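Local coordinates for possible atls1-like light-inducible protein (PDB 2XCZ) that is of unconfirmed function but belongs to the macrophage migration inhibitory factor family, whose members are trimers of small alpha/beta subunits, at residues L3-A8 / M39-C44; A8-V13 / L88-D93; L31-K36 / V62-A67; G66-S71 / I97-V102. One frame throughout, in Å; residues are numbered along the deposited sequence. Where two conformers were deposited one is given.

Contact 1. Residues L3-A8 / M39-C44; sequences LINIQA and MTSLQC
I6 and L42 pack against each other on the helix-covered face of two neighbouring parallel strands, with I6 CG2 3.7 Å from L42 CD1. L42 reaches that spot because its CG lies anti to the backbone N (chi1 177°), which lets CD1 lean back toward I6. One pair along, the CG2 methyls of I4 and T40 come within 3.6 Å. This is the tight side of the contact: L23 and L27 of helix 16-31 and V80 and I84 of helix 72-88 close over the isoleucines, and the whole belongs to the beta-alpha-beta unit of strand 3-8, helix 16-31 and strand 39-43. Five main-chain bonds zip the strands together, among them Q43 N to I6 O at 2.8 Å.

The other face, carrying L3, N5, Q7, M39, S41 and Q43, is more polar and opens toward solvent at its glutamines. At its far end L3 and M39 run side by side, L3 CD1 3.9 Å from M39 CG. In the middle S41 OG meets N5 OD1 at a doubtfully short 2.5 Å, while a water donates to both S41 OG and I6 O, 2.8 Å from each. The second subunit continues the sheet by pairing antiparallel with M39, T40 and S41, and the hydroxyls of T40 and of T49 of that subunit are hydrogen-bonded.

The N5 amide also binds E61 OE2 through ND2. Together with the S41 bond, whose length is uncertain, this probably fixes the rotation of the amide, which links three adjacent strands.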
loop_
_atom_site.group_PDB
_atom_site.type_symbol
_atom_site.label_atom_id
_atom_site.label_comp_id
_atom_site.label_asym_id
_atom_site.label_seq_id
_atom_site.Cartn_x
_atom_site.Cartn_y
_atom_site.Cartn_z
ATOM N N LEU A 3 8.505 4.447 7.977
ATOM C CA LEU A 3 8.305 4.073 6.584
ATOM C C LEU A 3 7.555 5.207 5.913
ATOM O O LEU A 3 6.579 5.726 6.460
ATOM C CB LEU A 3 7.465 2.790 6.509
ATOM C CG LEU A 3 7.008 2.329 5.127
ATOM C CD1 LEU A 3 8.132 1.757 4.292
ATOM C CD2 LEU A 3 5.895 1.305 5.294
ATOM N N ILE A 4 8.044 5.618 4.746
ATOM C CA ILE A 4 7.303 6.541 3.890
ATOM C C ILE A 4 7.318 6.071 2.427
ATOM O O ILE A 4 8.360 6.053 1.772
ATOM C CB ILE A 4 7.765 8.002 4.083
ATOM C CG1 ILE A 4 6.943 8.965 3.207
ATOM C CG2 ILE A 4 9.304 8.140 3.894
ATOM C CD1 ILE A 4 7.049 10.428 3.647
ATOM N N ASN A 5 6.136 5.703 1.933
ATOM C CA ASN A 5 5.976 5.222 0.563
ATOM C C ASN A 5 5.183 6.256 -0.233
ATOM O O ASN A 5 4.069 6.610 0.152
ATOM C CB ASN A 5 5.238 3.872 0.571
ATOM C CG ASN A 5 6.085 2.724 1.095
ATOM O OD1 ASN A 5 7.289 2.618 0.812
ATOM N ND2 ASN A 5 5.438 1.828 1.835
ATOM N N ILE A 6 5.760 6.757 -1.326
ATOM C CA ILE A 6 5.086 7.771 -2.140
ATOM C C ILE A 6 4.648 7.166 -3.459
ATOM O O ILE A 6 5.423 6.485 -4.135
ATOM C CB ILE A 6 6.004 8.993 -2.410
ATOM C CG1 ILE A 6 6.498 9.629 -1.094
ATOM C CG2 ILE A 6 5.264 10.058 -3.217
ATOM C CD1 ILE A 6 7.783 10.462 -1.275
ATOM N N GLN A 7 3.398 7.417 -3.817
ATOM C CA GLN A 7 2.835 6.983 -5.090
ATOM C C GLN A 7 2.367 8.248 -5.825
ATOM O O GLN A 7 1.450 8.946 -5.369
ATOM C CB GLN A 7 1.687 6.018 -4.797
ATOM C CG GLN A 7 0.821 5.610 -5.965
ATOM C CD GLN A 7 -0.544 5.151 -5.497
ATOM O OE1 GLN A 7 -1.537 5.865 -5.649
ATOM N NE2 GLN A 7 -0.597 3.968 -4.887
ATOM N N ALA A 8 3.004 8.567 -6.951
ATOM C CA ALA A 8 2.722 9.858 -7.598
ATOM C C ALA A 8 2.306 9.684 -9.044
ATOM O O ALA A 8 2.711 8.721 -9.686
ATOM C CB ALA A 8 3.929 10.803 -7.486
ATOM N N MET A 39 12.795 3.842 6.198
ATOM C CA MET A 39 12.649 3.271 4.860
ATOM C C MET A 39 11.781 4.180 4.016
ATOM O O MET A 39 10.744 4.661 4.478
ATOM C CB MET A 39 12.011 1.881 4.944
ATOM C CG MET A 39 11.900 1.159 3.594
ATOM S SD MET A 39 11.347 -0.554 3.732
ATOM C CE MET A 39 12.833 -1.328 4.358
ATOM N N THR A 40 12.185 4.403 2.767
ATOM C CA THR A 40 11.428 5.292 1.876
ATOM C C THR A 40 11.249 4.655 0.503
ATOM O O THR A 40 12.021 3.782 0.107
ATOM C CB THR A 40 12.108 6.695 1.669
ATOM O OG1 THR A 40 13.185 6.582 0.728
ATOM C CG2 THR A 40 12.641 7.291 2.984
ATOM N N SER A 41 10.224 5.095 -0.212
ATOM C CA SER A 41 10.077 4.729 -1.627
ATOM C C SER A 41 9.359 5.801 -2.431
ATOM O O SER A 41 8.600 6.612 -1.885
ATOM C CB SER A 41 9.342 3.393 -1.775
ATOM O OG SER A 41 7.984 3.496 -1.422
ATOM N N LEU A 42 9.610 5.788 -3.743
ATOM C CA LEU A 42 8.939 6.685 -4.681
ATOM C C LEU A 42 8.567 5.937 -5.954
ATOM O O LEU A 42 9.443 5.514 -6.733
ATOM C CB LEU A 42 9.846 7.875 -5.035
ATOM C CG LEU A 42 9.303 8.869 -6.076
ATOM C CD1 LEU A 42 7.987 9.513 -5.628
ATOM C CD2 LEU A 42 10.362 9.926 -6.410
ATOM N N GLN A 43 7.263 5.784 -6.154
ATOM C CA GLN A 43 6.729 5.193 -7.374
ATOM C C GLN A 43 6.008 6.265 -8.180
ATOM O O GLN A 43 4.911 6.717 -7.812
ATOM C CB GLN A 43 5.787 4.031 -7.050
ATOM C CG GLN A 43 5.270 3.282 -8.282
ATOM C CD GLN A 43 6.393 2.786 -9.179
ATOM O OE1 GLN A 43 7.365 2.199 -8.707
ATOM N NE2 GLN A 43 6.263 3.026 -10.481
ATOM N N CYS A 44 6.632 6.680 -9.279
ATOM C CA CYS A 44 6.030 7.671 -10.163
ATOM C C CYS A 44 5.312 7.007 -11.351
ATOM O O CYS A 44 5.347 5.774 -11.512
ATOM C CB CYS A 44 7.103 8.642 -10.669
ATOM S SG CYS A 44 7.789 9.731 -9.405
HETATM O O HOH W 1 6.025 3.837 -3.331
#

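Contact 2. Residues A8-V13 / L88-D93; sequences ASVPAV and LGIPAD
V10 and A8 both rest on I90, and V13 rests on L88; the side chains meet through apolar groups, with no hydrogen bond between the two segments. I90 provides two carbons: its CG1 lies 3.8 Å from V10 CG1, and its terminal CD1 carries on to A8 CB, also at 3.8 Å. With CG1 anti to the carbonyl carbon (chi1 -58°) and CD1 extended beyond it, the I90 side chain bridges the two residues, while the V10 side chain slants across it. A little farther along, the CD2 methyl of L88 fits against both branches of V13, 3.8 Å from CG1 and 3.9 Å from CG2, the two side chains crossing at about a right angle. V10 CG2 fills in more loosely against L88 CB, at 4.3 Å.

What holds these side chains in place is the backbone around them. L88 is the last residue of helix 72-88, and G89, with phi at 67°, turns the chain so that I90 as well as L88 faces the 8-13 loop. The loop is also tied by its own bonds: the S9 hydroxyl takes the N-H of T57, and V10 shares a main-chain bond with G45. Past I90, A92 N is held by E85 OE1 of the helix, and D93 O by W109 NE1 of the third subunit.

The contact thus sits at one end of the sheet, joining the exit from strand 3-8, on its way to helix 16-31, to the turn that leads from helix 72-88 into strand 95-101; I84 of the helix also touches I90.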
loop_
_atom_site.group_PDB
_atom_site.type_symbol
_atom_site.label_atom_id
_atom_site.label_comp_id
_atom_site.label_asym_id
_atom_site.label_seq_id
_atom_site.Cartn_x
_atom_site.Cartn_y
_atom_site.Cartn_z
ATOM N N ALA A 8 3.004 8.567 -6.951
ATOM C CA ALA A 8 2.722 9.858 -7.598
ATOM C C ALA A 8 2.306 9.684 -9.044
ATOM O O ALA A 8 2.711 8.721 -9.686
ATOM C CB ALA A 8 3.929 10.803 -7.486
ATOM N N SER A 9 1.511 10.628 -9.539
ATOM C CA SER A 9 1.017 10.598 -10.908
ATOM C C SER A 9 2.007 11.168 -11.924
ATOM O O SER A 9 1.939 10.841 -13.121
ATOM C CB SER A 9 -0.321 11.335 -11.015
ATOM O OG SER A 9 -0.149 12.739 -10.869
ATOM N N VAL A 10 2.920 12.012 -11.448
ATOM C CA VAL A 10 3.893 12.681 -12.335
ATOM C C VAL A 10 4.934 11.695 -12.878
ATOM O O VAL A 10 5.143 10.624 -12.314
ATOM C CB VAL A 10 4.610 13.858 -11.631
ATOM C CG1 VAL A 10 3.616 14.911 -11.173
ATOM C CG2 VAL A 10 5.461 13.359 -10.471
ATOM N N PRO A 11 5.610 12.049 -13.984
ATOM C CA PRO A 11 6.604 11.119 -14.522
ATOM C C PRO A 11 7.791 10.873 -13.584
ATOM O O PRO A 11 8.065 11.701 -12.708
ATOM C CB PRO A 11 7.088 11.836 -15.784
ATOM C CG PRO A 11 5.952 12.715 -16.161
ATOM C CD PRO A 11 5.381 13.195 -14.880
ATOM N N ALA A 12 8.487 9.755 -13.770
ATOM C CA ALA A 12 9.681 9.445 -12.974
ATOM C C ALA A 12 10.704 10.579 -13.027
ATOM O O ALA A 12 10.823 11.261 -14.046
ATOM C CB ALA A 12 10.288 8.147 -13.428
ATOM N N VAL A 13 11.413 10.810 -11.923
ATOM C CA VAL A 13 12.426 11.876 -11.878
ATOM C C VAL A 13 13.853 11.326 -11.746
ATOM O O VAL A 13 14.100 10.337 -11.049
ATOM C CB VAL A 13 12.148 12.950 -10.800
ATOM C CG1 VAL A 13 10.824 13.651 -11.073
ATOM C CG2 VAL A 13 12.150 12.340 -9.404
ATOM N N LEU A 88 8.707 17.471 -6.681
ATOM C CA LEU A 88 7.912 16.829 -7.736
ATOM C C LEU A 88 6.947 17.775 -8.432
ATOM O O LEU A 88 6.336 17.398 -9.424
ATOM C CB LEU A 88 7.154 15.601 -7.197
ATOM C CG LEU A 88 8.028 14.477 -6.641
ATOM C CD1 LEU A 88 7.146 13.383 -6.039
ATOM C CD2 LEU A 88 8.953 13.928 -7.734
ATOM N N GLY A 89 6.817 18.990 -7.905
ATOM C CA GLY A 89 5.911 19.990 -8.458
ATOM C C GLY A 89 4.446 19.618 -8.305
ATOM O O GLY A 89 3.612 20.021 -9.119
ATOM N N ILE A 90 4.134 18.829 -7.279
ATOM C CA ILE A 90 2.746 18.472 -6.982
ATOM C C ILE A 90 2.263 19.408 -5.880
ATOM O O ILE A 90 2.867 19.468 -4.812
ATOM C CB ILE A 90 2.604 16.994 -6.518
ATOM C CG1 ILE A 90 3.153 16.053 -7.594
ATOM C CG2 ILE A 90 1.139 16.664 -6.189
ATOM C CD1 ILE A 90 3.224 14.574 -7.181
ATOM N N PRO A 91 1.179 20.153 -6.147
ATOM C CA PRO A 91 0.623 21.104 -5.192
ATOM C C PRO A 91 0.237 20.383 -3.909
ATOM O O PRO A 91 -0.277 19.263 -3.980
ATOM C CB PRO A 91 -0.646 21.606 -5.891
ATOM C CG PRO A 91 -0.489 21.261 -7.310
ATOM C CD PRO A 91 0.343 20.031 -7.357
ATOM N N ALA A 92 0.474 21.010 -2.761
ATOM C CA ALA A 92 0.157 20.385 -1.473
ATOM C C ALA A 92 -1.331 20.030 -1.352
ATOM O O ALA A 92 -1.688 19.057 -0.676
ATOM C CB ALA A 92 0.607 21.265 -0.313
ATOM N N ASP A 93 -2.199 20.804 -2.018
ATOM C CA ASP A 93 -3.641 20.514 -1.957
ATOM C C ASP A 93 -4.068 19.351 -2.853
ATOM O O ASP A 93 -5.270 19.042 -2.955
ATOM C CB ASP A 93 -4.507 21.756 -2.214
ATOM C CG ASP A 93 -4.382 22.298 -3.639
ATOM O OD1 ASP A 93 -3.715 21.687 -4.504
ATOM O OD2 ASP A 93 -4.983 23.364 -3.884
#

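Contact 3. Residues L31-K36 / V62-A67; sequences LGKPEK and VKSIGA. With PEG (di(hydroxyethyl)ether), chain B.
K33 reaches I65 by leaving its backbone with CG anti to the carbonyl carbon (chi1 -62°), bending at chi2 (-102°) and then running straight to NZ. It starts just past the Schellman motif that ends helix 16-31, where G32 takes positive phi; from there the K33 side chain, not the main chain, turns back to the end of strand 58-64.

K33 NZ donates to I65 O at 2.8 Å, lying in the carbonyl plane on a lone pair. The same ammonium is wrapped by a di(hydroxyethyl)ether molecule, probably left from the crystallisation liquor: K33 NZ donates to its O2 at 2.9 Å and O1 at 3.0 Å, and weakly to O4. The ether is held from the strand side too, since I65 N points almost straight at O4 (3.2 Å, 172°) and the I65 side chain lies along C4. Four oxygens therefore surround one positively charged nitrogen, more than its three hydrogens can serve equally well.

S64 closes the strand end: its OG donates to G66 O at 2.7 Å, and K33 CE passes that hydroxyl oxygen at 3.6 Å. W107 and F114 touch I65. The ether lies between K33 and I65, while P2, the first modelled residue, touches both L31 and K33.

L31, at the end of the helix, packs on A67, their CB atoms 4.3 Å apart. Farther out on the same leucine, the CD2 methyl of L31 lies 3.5 Å from A67 O, which is hydrogen-bonded to R72 NH1.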
loop_
_atom_site.group_PDB
_atom_site.type_symbol
_atom_site.label_atom_id
_atom_site.label_comp_id
_atom_site.label_asym_id
_atom_site.label_seq_id
_atom_site.Cartn_x
_atom_site.Cartn_y
_atom_site.Cartn_z
ATOM N N LEU A 31 10.916 12.749 13.585
ATOM C CA LEU A 31 10.353 11.672 14.404
ATOM C C LEU A 31 11.228 11.261 15.591
ATOM O O LEU A 31 10.807 10.464 16.435
ATOM C CB LEU A 31 10.030 10.454 13.539
ATOM C CG LEU A 31 8.959 10.669 12.468
ATOM C CD1 LEU A 31 8.725 9.344 11.754
ATOM C CD2 LEU A 31 7.663 11.192 13.076
ATOM N N GLY A 32 12.450 11.781 15.647
ATOM C CA GLY A 32 13.377 11.391 16.710
ATOM C C GLY A 32 13.815 9.931 16.598
ATOM O O GLY A 32 14.053 9.265 17.610
ATOM N N LYS A 33 13.913 9.437 15.367
ATOM C CA LYS A 33 14.366 8.075 15.096
ATOM C C LYS A 33 15.741 8.086 14.439
ATOM O O LYS A 33 16.035 8.976 13.635
ATOM C CB LYS A 33 13.370 7.366 14.171
ATOM C CG LYS A 33 11.988 7.211 14.752
ATOM C CD LYS A 33 11.750 5.809 15.267
ATOM C CE LYS A 33 10.330 5.655 15.767
ATOM N NZ LYS A 33 9.989 4.220 16.039
ATOM N N PRO A 34 16.592 7.093 14.773
ATOM C CA PRO A 34 17.833 6.926 14.032
ATOM C C PRO A 34 17.517 6.718 12.552
ATOM O O PRO A 34 16.613 5.917 12.219
ATOM C CB PRO A 34 18.442 5.639 14.621
ATOM C CG PRO A 34 17.747 5.408 15.907
ATOM C CD PRO A 34 16.381 6.020 15.767
ATOM N N GLU A 35 18.229 7.423 11.674
ATOM C CA GLU A 35 17.982 7.272 10.245
ATOM C C GLU A 35 18.197 5.850 9.734
ATOM O O GLU A 35 17.598 5.467 8.728
ATOM C CB GLU A 35 18.772 8.262 9.401
ATOM C CG GLU A 35 18.165 8.392 8.005
ATOM C CD GLU A 35 18.962 9.259 7.071
ATOM O OE1 GLU A 35 18.701 9.193 5.857
ATOM O OE2 GLU A 35 19.848 10.007 7.543
ATOM N N LYS A 36 19.034 5.078 10.434
ATOM C CA LYS A 36 19.192 3.645 10.149
ATOM C C LYS A 36 17.840 2.967 9.891
ATOM O O LYS A 36 17.725 2.127 8.991
ATOM C CB LYS A 36 19.897 2.932 11.308
ATOM C CG LYS A 36 20.146 1.457 11.056
ATOM C CD LYS A 36 20.573 0.766 12.336
ATOM C CE LYS A 36 20.732 -0.740 12.156
ATOM N NZ LYS A 36 21.822 -1.068 11.197
ATOM N N VAL A 62 2.611 6.803 5.498
ATOM C CA VAL A 62 3.609 6.951 6.525
ATOM C C VAL A 62 3.280 6.019 7.675
ATOM O O VAL A 62 2.157 6.016 8.151
ATOM C CB VAL A 62 3.681 8.400 7.052
ATOM C CG1 VAL A 62 4.623 8.493 8.266
ATOM C CG2 VAL A 62 4.159 9.345 5.948
ATOM N N LYS A 63 4.266 5.234 8.109
ATOM C CA LYS A 63 4.103 4.382 9.290
ATOM C C LYS A 63 5.261 4.590 10.249
ATOM O O LYS A 63 6.385 4.882 9.852
ATOM C CB LYS A 63 3.986 2.895 8.919
ATOM C CG LYS A 63 2.831 2.563 7.987
ATOM C CD LYS A 63 2.761 1.062 7.752
ATOM C CE LYS A 63 1.697 0.695 6.724
ATOM N NZ LYS A 63 0.349 1.293 7.012
ATOM N N SER A 64 4.972 4.430 11.534
ATOM C CA SER A 64 6.002 4.501 12.551
ATOM C C SER A 64 5.570 3.673 13.744
ATOM O O SER A 64 4.364 3.510 13.985
ATOM C CB SER A 64 6.196 5.953 13.005
ATOM O OG SER A 64 7.312 6.053 13.873
ATOM N N ILE A 65 6.551 3.136 14.475
ATOM C CA ILE A 65 6.284 2.580 15.787
ATOM C C ILE A 65 6.318 3.772 16.742
ATOM O O ILE A 65 7.387 4.280 17.099
ATOM C CB ILE A 65 7.301 1.479 16.195
ATOM C CG1 ILE A 65 7.212 0.270 15.258
ATOM C CG2 ILE A 65 7.033 1.029 17.641
ATOM C CD1 ILE A 65 8.363 -0.718 15.430
ATOM N N GLY A 66 5.134 4.218 17.131
ATOM C CA GLY A 66 4.966 5.447 17.884
ATOM C C GLY A 66 5.493 6.666 17.143
ATOM O O GLY A 66 5.634 6.651 15.910
ATOM N N ALA A 67 5.758 7.724 17.910
ATOM C CA ALA A 67 6.331 8.984 17.422
ATOM C C ALA A 67 5.349 9.824 16.601
ATOM O O ALA A 67 5.754 10.768 15.922
ATOM C CB ALA A 67 7.629 8.741 16.651
HETATM C C1 PEG B . 13.127 2.136 16.278
HETATM O O1 PEG B . 12.381 2.867 17.265
HETATM C C2 PEG B . 12.212 1.147 15.563
HETATM O O2 PEG B . 11.154 1.826 14.869
HETATM C C3 PEG B . 11.167 1.465 13.491
HETATM C C4 PEG B . 9.769 1.650 12.929
HETATM O O4 PEG B . 9.439 3.033 13.018
#

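Contact 4. Residues G66-S71 / I97-V102; sequences GALDGS and IGFEDV
G66 and D101 supply the direct hydrogen bond of this contact, G66 N donating to D101 OD1 at 3.0 Å. The bond is bent (146°), and the nitrogen comes in from well above the carboxylate plane, 54° out of it. D101 presents its carboxylate there because its CG stands anti to the backbone N (chi1 176°), reaching from the end of strand 95-101 to the loop that follows strand 58-64.

A water carries the second kind of link. It accepts from L68 N at 2.9 Å and donates to D101 OD2 at 2.7 Å, with a weaker bond to D69 OD1, so that OD1 of D101 is met by the loop directly and OD2 through the water.

Van der Waals contact comes from L68, which turns inward beneath the polar rim. Its CD1 methyl packs on the main chain, 3.5 Å from E100 O, while CD2 approaches the F99 ring obliquely, 4.2 Å from CD1 of the phenylalanine. I97 CG2 covers one face of that ring toward its rim, and T73 and V76 of helix 72-88 also touch F99, so L68 extends the core between helix and sheet out to the loop. The L68 carbonyl is bonded by R105 of the third subunit, which places this loop at the trimer interface.

Chemically, D101 fastens a loop through main-chain N-H groups, one directly and one through water. Those donors, together with the water lying between the two acids, probably ease the proximity of D69 OD1 and D101 OD2, 4.7 Å apart.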
loop_
_atom_site.group_PDB
_atom_site.type_symbol
_atom_site.label_atom_id
_atom_site.label_comp_id
_atom_site.label_asym_id
_atom_site.label_seq_id
_atom_site.Cartn_x
_atom_site.Cartn_y
_atom_site.Cartn_z
ATOM N N GLY A 66 5.134 4.218 17.131
ATOM C CA GLY A 66 4.966 5.447 17.884
ATOM C C GLY A 66 5.493 6.666 17.143
ATOM O O GLY A 66 5.634 6.651 15.910
ATOM N N ALA A 67 5.758 7.724 17.910
ATOM C CA ALA A 67 6.331 8.984 17.422
ATOM C C ALA A 67 5.349 9.824 16.601
ATOM O O ALA A 67 5.754 10.768 15.922
ATOM C CB ALA A 67 7.629 8.741 16.651
ATOM N N LEU A 68 4.068 9.477 16.681
ATOM C CA LEU A 68 3.033 10.183 15.932
ATOM C C LEU A 68 1.993 10.790 16.873
ATOM O O LEU A 68 0.813 10.883 16.542
ATOM C CB LEU A 68 2.375 9.240 14.892
ATOM C CG LEU A 68 3.323 8.706 13.804
ATOM C CD1 LEU A 68 2.623 7.663 12.953
ATOM C CD2 LEU A 68 3.842 9.854 12.929
ATOM N N ASP A 69 2.453 11.226 18.042
ATOM C CA ASP A 69 1.578 11.803 19.053
ATOM C C ASP A 69 1.418 13.319 18.901
ATOM O O ASP A 69 2.292 14.007 18.350
ATOM C CB ASP A 69 2.125 11.475 20.449
ATOM C CG ASP A 69 2.444 9.984 20.621
ATOM O OD1 ASP A 69 1.535 9.147 20.456
ATOM O OD2 ASP A 69 3.602 9.655 20.969
ATOM N N GLY A 70 0.293 13.822 19.409
ATOM C CA GLY A 70 0.015 15.255 19.451
ATOM C C GLY A 70 0.082 15.864 18.070
ATOM O O GLY A 70 -0.601 15.408 17.156
ATOM N N SER A 71 0.948 16.859 17.918
ATOM C CA SER A 71 1.051 17.626 16.672
ATOM C C SER A 71 1.875 16.943 15.579
ATOM O O SER A 71 2.008 17.469 14.472
ATOM C CB SER A 71 1.638 19.008 16.964
ATOM O OG SER A 71 2.954 18.894 17.477
ATOM N N ILE A 97 -1.969 11.893 2.692
ATOM C CA ILE A 97 -1.081 11.052 3.478
ATOM C C ILE A 97 -1.888 10.174 4.409
ATOM O O ILE A 97 -2.669 10.689 5.243
ATOM C CB ILE A 97 -0.050 11.875 4.304
ATOM C CG1 ILE A 97 0.731 12.855 3.406
ATOM C CG2 ILE A 97 0.910 10.937 5.027
ATOM C CD1 ILE A 97 1.514 13.894 4.208
ATOM N N GLY A 98 -1.691 8.858 4.305
ATOM C CA GLY A 98 -2.294 7.929 5.286
ATOM C C GLY A 98 -1.267 7.561 6.341
ATOM O O GLY A 98 -0.210 6.989 6.014
ATOM N N PHE A 99 -1.580 7.865 7.604
ATOM C CA PHE A 99 -0.683 7.561 8.733
ATOM C C PHE A 99 -1.123 6.308 9.490
ATOM O O PHE A 99 -2.323 6.060 9.636
ATOM C CB PHE A 99 -0.696 8.714 9.758
ATOM C CG PHE A 99 -0.009 9.964 9.294
ATOM C CD1 PHE A 99 1.353 10.163 9.548
ATOM C CD2 PHE A 99 -0.722 10.954 8.626
ATOM C CE1 PHE A 99 1.979 11.317 9.145
ATOM C CE2 PHE A 99 -0.108 12.133 8.211
ATOM C CZ PHE A 99 1.256 12.321 8.454
ATOM N N GLU A 100 -0.157 5.561 10.025
ATOM C CA GLU A 100 -0.451 4.449 10.931
ATOM C C GLU A 100 0.628 4.399 12.020
ATOM O O GLU A 100 1.822 4.452 11.725
ATOM C CB GLU A 100 -0.483 3.128 10.157
ATOM C CG GLU A 100 -0.850 1.908 10.997
ATOM C CD GLU A 100 -1.074 0.669 10.144
ATOM O OE1 GLU A 100 -0.116 0.191 9.495
ATOM O OE2 GLU A 100 -2.221 0.174 10.111
ATOM N N ASP A 101 0.190 4.368 13.280
ATOM C CA ASP A 101 1.070 4.079 14.403
ATOM C C ASP A 101 0.986 2.563 14.607
ATOM O O ASP A 101 -0.044 2.023 15.043
ATOM C CB ASP A 101 0.611 4.870 15.643
ATOM C CG ASP A 101 1.421 4.551 16.896
ATOM O OD1 ASP A 101 2.248 3.607 16.886
ATOM O OD2 ASP A 101 1.208 5.246 17.913
ATOM N N VAL A 102 2.066 1.871 14.246
ATOM C CA VAL A 102 2.080 0.408 14.180
ATOM C C VAL A 102 2.662 -0.166 15.469
ATOM O O VAL A 102 3.738 0.269 15.889
ATOM C CB VAL A 102 2.957 -0.085 13.007
ATOM C CG1 VAL A 102 2.886 -1.613 12.898
ATOM C CG2 VAL A 102 2.513 0.553 11.693
HETATM O O HOH W 2 2.303 7.738 18.204
#

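In the fold
Contact 1 is the core of the set, a buried strand pair held by regular main-chain bonds; the other three are partly buried and lie toward the sheet ends. Contact 2 shares A8 with it and continues its apolar side, L42 touching L88 and C44 packing on V10 to A12. Contacts 3 and 4 share G66 and A67 at the opposite end, about 24 and 23 Å centre to centre from contact 2. They depend on charged side chains meeting backbone groups, a lysine in one and an aspartate in the other, and the K63–E100 salt bridge joins their strands. Contact 1 connects to contact 3 through neighbouring strands 3-8 and 58-64, but does not touch contact 4.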